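Local atomic coordinates of BamaA.19900.a (Balamuthia mandrillaris, PDB entry 6VZZ), a protein that probably phosphorylates glucose at the expense of a nucleotide triphosphate, as a glucokinase of the actin-like ATPase clan, and binds beta-D-glucopyranose. Residues S156-D161 / V179-D184; R264-T269 / G290-N295. All blocks are in the same frame, centred on the assembly; numbering follows the deposited sequence.

Interaction 1 of 2, residues S156-D161 / V179-D184; sequences SMNASD and VTLQPD. With CA (calcium ion), chain E.
The carboxamide of Asn-158 meets Leu-181 in two ways, over one face and at its oxygen edge. Over the face sits the aliphatic start of Leu-181, whose CB is 3.6 Å from Asn-158 CG, with Leu-181 CG on the same side. At the edge, Leu-181 N donates a hydrogen bond to Asn-158 OD1 (2.6 Å, 147° at the hydrogen), approaching 25° out of the carbonyl plane toward the face that carries the leucine. Thr-180 OG1 lies beyond the same oxygen but displaced to the other side of the plane, 3.6 Å from Asn-158 OD1. With chi1 at -170°, the asparagine directs its amide off the helix toward the loop. Here helix 146-159 ends in a Schellman motif, with Asp-161 at positive phi as the C-prime residue and its N bonded to Asn-158 O. The side chains of Asp-161 and Thr-180 point the same way, with Asp-161 OD1 3.8 Å from Thr-180 OG1, too far for a bond. Farther along the loop, Pro-183 O (2.5 Å) and Asp-184 OD1 (2.7 Å) bind a calcium ion together with two waters, while Asp-184 OD2 forms a salt bridge with Arg-330. Leu-181 also packs on Leu-163 and Phe-212. The chemistry therefore implies a side-chain-to-backbone tie: the N-H donor identifies which end of the amide is oxygen, and Asn-158 satisfies a loop amide that lies outside any regular strand.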
loop_
_atom_site.group_PDB
_atom_site.type_symbol
_atom_site.label_atom_id
_atom_site.label_comp_id
_atom_site.label_asym_id
_atom_site.label_seq_id
_atom_site.Cartn_x
_atom_site.Cartn_y
_atom_site.Cartn_z
ATOM N N SER A 156 -7.470 6.737 19.059
ATOM C CA SER A 156 -7.782 7.179 20.412
ATOM C C SER A 156 -9.218 7.689 20.511
ATOM O O SER A 156 -9.942 7.352 21.456
ATOM C CB SER A 156 -6.784 8.255 20.829
ATOM O OG SER A 156 -7.202 8.874 22.022
ATOM N N MET A 157 -9.657 8.486 19.535
ATOM C CA MET A 157 -11.011 9.023 19.589
ATOM C C MET A 157 -12.050 7.957 19.281
ATOM O O MET A 157 -13.166 8.011 19.812
ATOM C CB MET A 157 -11.152 10.193 18.626
ATOM C CG MET A 157 -10.284 11.354 18.997
ATOM S SD MET A 157 -10.871 12.873 18.269
ATOM C CE MET A 157 -9.871 14.046 19.195
ATOM N N ASN A 158 -11.708 6.990 18.430
ATOM C CA ASN A 158 -12.628 5.888 18.191
ATOM C C ASN A 158 -12.821 5.061 19.454
ATOM O O ASN A 158 -13.927 4.588 19.727
ATOM C CB ASN A 158 -12.120 5.017 17.050
ATOM C CG ASN A 158 -13.149 4.015 16.596
ATOM O OD1 ASN A 158 -14.093 4.367 15.894
ATOM N ND2 ASN A 158 -12.974 2.758 16.984
ATOM N N ALA A 159 -11.760 4.906 20.250
ATOM C CA ALA A 159 -11.842 4.095 21.462
ATOM C C ALA A 159 -12.744 4.724 22.519
ATOM O O ALA A 159 -13.376 4.001 23.298
ATOM C CB ALA A 159 -10.443 3.859 22.029
ATOM N N SER A 160 -12.815 6.053 22.581
ATOM C CA SER A 160 -13.714 6.728 23.510
ATOM C C SER A 160 -14.997 7.192 22.831
ATOM O O SER A 160 -15.678 8.081 23.354
ATOM C CB SER A 160 -13.005 7.903 24.189
ATOM O OG SER A 160 -12.041 8.494 23.330
ATOM N N ASP A 161 -15.330 6.606 21.673
ATOM C CA ASP A 161 -16.603 6.833 20.983
ATOM C C ASP A 161 -16.848 8.321 20.720
ATOM O O ASP A 161 -17.944 8.847 20.930
ATOM C CB ASP A 161 -17.761 6.211 21.766
ATOM C CG ASP A 161 -18.051 4.776 21.341
ATOM O OD1 ASP A 161 -18.017 4.503 20.121
ATOM O OD2 ASP A 161 -18.323 3.920 22.220
ATOM N N VAL A 179 -20.388 8.182 13.420
ATOM C CA VAL A 179 -19.077 7.761 12.938
ATOM C C VAL A 179 -18.390 6.909 14.000
ATOM O O VAL A 179 -18.205 7.336 15.144
ATOM C CB VAL A 179 -18.217 8.966 12.541
ATOM C CG1 VAL A 179 -16.842 8.498 12.081
ATOM C CG2 VAL A 179 -18.896 9.751 11.425
ATOM N N THR A 180 -18.033 5.685 13.620
ATOM C CA THR A 180 -17.316 4.735 14.453
ATOM C C THR A 180 -16.576 3.799 13.508
ATOM O O THR A 180 -17.028 3.554 12.387
ATOM C CB THR A 180 -18.274 3.964 15.377
ATOM O OG1 THR A 180 -17.555 3.442 16.502
ATOM C CG2 THR A 180 -18.927 2.817 14.632
ATOM N N LEU A 181 -15.426 3.294 13.937
ATOM C CA LEU A 181 -14.585 2.476 13.068
ATOM C C LEU A 181 -14.760 1.000 13.401
ATOM O O LEU A 181 -14.703 0.609 14.573
ATOM C CB LEU A 181 -13.116 2.877 13.189
ATOM C CG LEU A 181 -12.801 4.293 12.712
ATOM C CD1 LEU A 181 -11.309 4.519 12.694
ATOM C CD2 LEU A 181 -13.378 4.540 11.344
ATOM N N GLN A 182 -14.993 0.191 12.374
ATOM C CA GLN A 182 -15.150 -1.245 12.549
ATOM C C GLN A 182 -13.775 -1.902 12.627
ATOM O O GLN A 182 -12.746 -1.262 12.397
ATOM C CB GLN A 182 -15.989 -1.814 11.407
ATOM C CG GLN A 182 -17.411 -1.258 11.332
ATOM C CD GLN A 182 -18.218 -1.492 12.611
ATOM O OE1 GLN A 182 -18.161 -2.567 13.225
ATOM N NE2 GLN A 182 -18.970 -0.469 13.023
ATOM N N PRO A 183 -13.710 -3.181 12.990
ATOM C CA PRO A 183 -12.375 -3.825 13.003
ATOM C C PRO A 183 -11.961 -4.315 11.620
ATOM O O PRO A 183 -11.852 -5.515 11.328
ATOM C CB PRO A 183 -12.565 -4.972 14.009
ATOM C CG PRO A 183 -13.901 -4.765 14.645
ATOM C CD PRO A 183 -14.722 -4.016 13.655
ATOM N N ASP A 184 -11.732 -3.355 10.732
ATOM C CA ASP A 184 -11.201 -3.594 9.395
ATOM C C ASP A 184 -10.134 -2.533 9.156
ATOM O O ASP A 184 -9.755 -1.813 10.083
ATOM C CB ASP A 184 -12.328 -3.587 8.354
ATOM C CG ASP A 184 -13.313 -4.735 8.555
ATOM O OD1 ASP A 184 -12.869 -5.893 8.757
ATOM O OD2 ASP A 184 -14.536 -4.486 8.524
HETATM CA CA CA E . -11.606 -7.724 10.270
HETATM O O HOH W 1 -9.747 -8.838 12.068
HETATM O O HOH W 2 -12.536 -8.830 8.430
#

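Interaction 2 of 2, residues R264-T269 / G290-N295; sequences RGLVIT and GKIAKN
Two crossing helices, 263-276 and 289-295, form an apolar helix-helix packing in the helical part of this actin-clan glucokinase, with Leu-266 and Val-267 of the first helix meeting Ile-292 and Ala-293 of the second. The short segments approach to 9.7 Å between axes and cross at 69°, far from parallel, which fits a contact confined to four residues with no hydrogen bond across it. Ile-292 supplies both of its branches. Its CG2 methyl lies against the branch point of the leucine, 4.0 Å from Leu-266 CG, and the leucine and isoleucine run antiparallel alongside one another. Its longer arm, placed by a chi1 of -56° with CG1 opposite the carbonyl carbon, carries CD1 to the neighbouring valine: Ile-292 CD1 is 3.9 Å from Val-267 CA and 4.0 Å from Val-267 CG2. The valine side chain lies nearly perpendicular to that of the isoleucine. Leu-266 also reaches Ala-293, where its CD2 lies 4.1 Å from Ala-293 CB. Met-309 of helix 303-327 touches both Leu-266 and Ala-293, extending the apolar cluster to a third helix. At the start of the segment, Arg-264 makes a salt bridge with Glu-258, a residue of the glucose pocket, and touches Asn-116 of the same pocket. The next residue, Gly-265, has its O bonded twice by Thr-269 one turn on: Thr-269 N and Thr-269 OG1 each lie 2.9 Å from Gly-265 O, one above and one below the plane of that carbonyl.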
loop_
_atom_site.group_PDB
_atom_site.type_symbol
_atom_site.label_atom_id
_atom_site.label_comp_id
_atom_site.label_asym_id
_atom_site.label_seq_id
_atom_site.Cartn_x
_atom_site.Cartn_y
_atom_site.Cartn_z
ATOM N N ARG A 264 1.139 23.740 -2.879
ATOM C CA ARG A 264 1.867 24.170 -4.067
ATOM C C ARG A 264 1.313 23.508 -5.320
ATOM O O ARG A 264 1.387 24.085 -6.410
ATOM C CB ARG A 264 3.365 23.880 -3.907
ATOM C CG ARG A 264 3.752 22.411 -3.947
ATOM C CD ARG A 264 5.194 22.192 -3.499
ATOM N NE ARG A 264 5.603 20.798 -3.649
ATOM C CZ ARG A 264 5.424 19.860 -2.717
ATOM N NH1 ARG A 264 4.847 20.170 -1.558
ATOM N NH2 ARG A 264 5.826 18.607 -2.938
ATOM N N GLY A 265 0.737 22.308 -5.179
ATOM C CA GLY A 265 0.144 21.644 -6.328
ATOM C C GLY A 265 -1.100 22.354 -6.823
ATOM O O GLY A 265 -1.290 22.523 -8.027
ATOM N N LEU A 266 -1.958 22.789 -5.901
ATOM C CA LEU A 266 -3.102 23.599 -6.298
ATOM C C LEU A 266 -2.647 24.904 -6.937
ATOM O O LEU A 266 -3.253 25.374 -7.903
ATOM C CB LEU A 266 -3.995 23.869 -5.090
ATOM C CG LEU A 266 -5.201 24.775 -5.350
ATOM C CD1 LEU A 266 -6.152 24.158 -6.366
ATOM C CD2 LEU A 266 -5.919 25.094 -4.055
ATOM N N VAL A 267 -1.561 25.489 -6.432
ATOM C CA VAL A 267 -1.065 26.737 -6.998
ATOM C C VAL A 267 -0.543 26.518 -8.412
ATOM O O VAL A 267 -0.785 27.335 -9.311
ATOM C CB VAL A 267 0.013 27.351 -6.082
ATOM C CG1 VAL A 267 0.728 28.497 -6.785
ATOM C CG2 VAL A 267 -0.598 27.821 -4.770
ATOM N N ILE A 268 0.185 25.423 -8.642
ATOM C CA ILE A 268 0.773 25.234 -9.967
ATOM C C ILE A 268 -0.290 24.796 -10.971
ATOM O O ILE A 268 -0.248 25.194 -12.140
ATOM C CB ILE A 268 1.964 24.253 -9.916
ATOM C CG1 ILE A 268 2.784 24.362 -11.203
ATOM C CG2 ILE A 268 1.516 22.816 -9.684
ATOM C CD1 ILE A 268 3.979 23.413 -11.264
ATOM N N THR A 269 -1.270 23.995 -10.534
ATOM C CA THR A 269 -2.411 23.693 -11.390
ATOM C C THR A 269 -3.170 24.966 -11.759
ATOM O O THR A 269 -3.592 25.141 -12.909
ATOM C CB THR A 269 -3.327 22.695 -10.686
ATOM O OG1 THR A 269 -2.604 21.482 -10.451
ATOM C CG2 THR A 269 -4.561 22.392 -11.530
ATOM N N GLY A 290 -4.701 28.925 -0.310
ATOM C CA GLY A 290 -5.925 29.145 0.444
ATOM C C GLY A 290 -6.923 30.012 -0.297
ATOM O O GLY A 290 -8.122 29.714 -0.316
ATOM N N LYS A 291 -6.447 31.093 -0.925
ATOM C CA LYS A 291 -7.355 31.971 -1.655
ATOM C C LYS A 291 -7.926 31.271 -2.884
ATOM O O LYS A 291 -9.113 31.422 -3.196
ATOM C CB LYS A 291 -6.638 33.266 -2.043
ATOM N N ILE A 292 -7.100 30.495 -3.591
ATOM C CA ILE A 292 -7.600 29.705 -4.713
ATOM C C ILE A 292 -8.710 28.772 -4.244
ATOM O O ILE A 292 -9.774 28.675 -4.869
ATOM C CB ILE A 292 -6.448 28.923 -5.371
ATOM C CG1 ILE A 292 -5.336 29.875 -5.804
ATOM C CG2 ILE A 292 -6.960 28.114 -6.553
ATOM C CD1 ILE A 292 -4.069 29.176 -6.223
ATOM N N ALA A 293 -8.482 28.090 -3.115
ATOM C CA ALA A 293 -9.452 27.127 -2.604
ATOM C C ALA A 293 -10.748 27.807 -2.173
ATOM O O ALA A 293 -11.839 27.302 -2.451
ATOM C CB ALA A 293 -8.845 26.345 -1.442
ATOM N N LYS A 294 -10.656 28.949 -1.486
ATOM C CA LYS A 294 -11.869 29.679 -1.121
ATOM C C LYS A 294 -12.597 30.176 -2.365
ATOM O O LYS A 294 -13.799 29.937 -2.531
ATOM C CB LYS A 294 -11.537 30.848 -0.189
ATOM N N ASN A 295 -11.870 30.855 -3.261
ATOM C CA ASN A 295 -12.454 31.334 -4.513
ATOM C C ASN A 295 -13.181 30.238 -5.271
ATOM O O ASN A 295 -14.145 30.518 -5.991
ATOM C CB ASN A 295 -11.367 31.922 -5.413
ATOM C CG ASN A 295 -11.087 33.378 -5.121
ATOM O OD1 ASN A 295 -11.660 33.969 -4.204
ATOM N ND2 ASN A 295 -10.197 33.969 -5.908
#

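Interactions 1 and 2 share no helix or strand, follow one another along the chain and lie on opposite sides of its centre, with their own centres 33 Å apart and their nearest atoms about 23 Å apart. Both are partly buried. In 156-161 / 179-184 one touching residue is buried and one exposed, whereas 264-269 / 290-295 has two buried and none exposed. The chemistry differs: at a helix end beside an irregular loop, an amide hydrogen bond joins the segments, while between the first turns of one helix and a short second helix the side chains that meet are apolar. Their surroundings differ too, interaction 1 running on to a calcium site and interaction 2 to the glucose pocket through Arg-264.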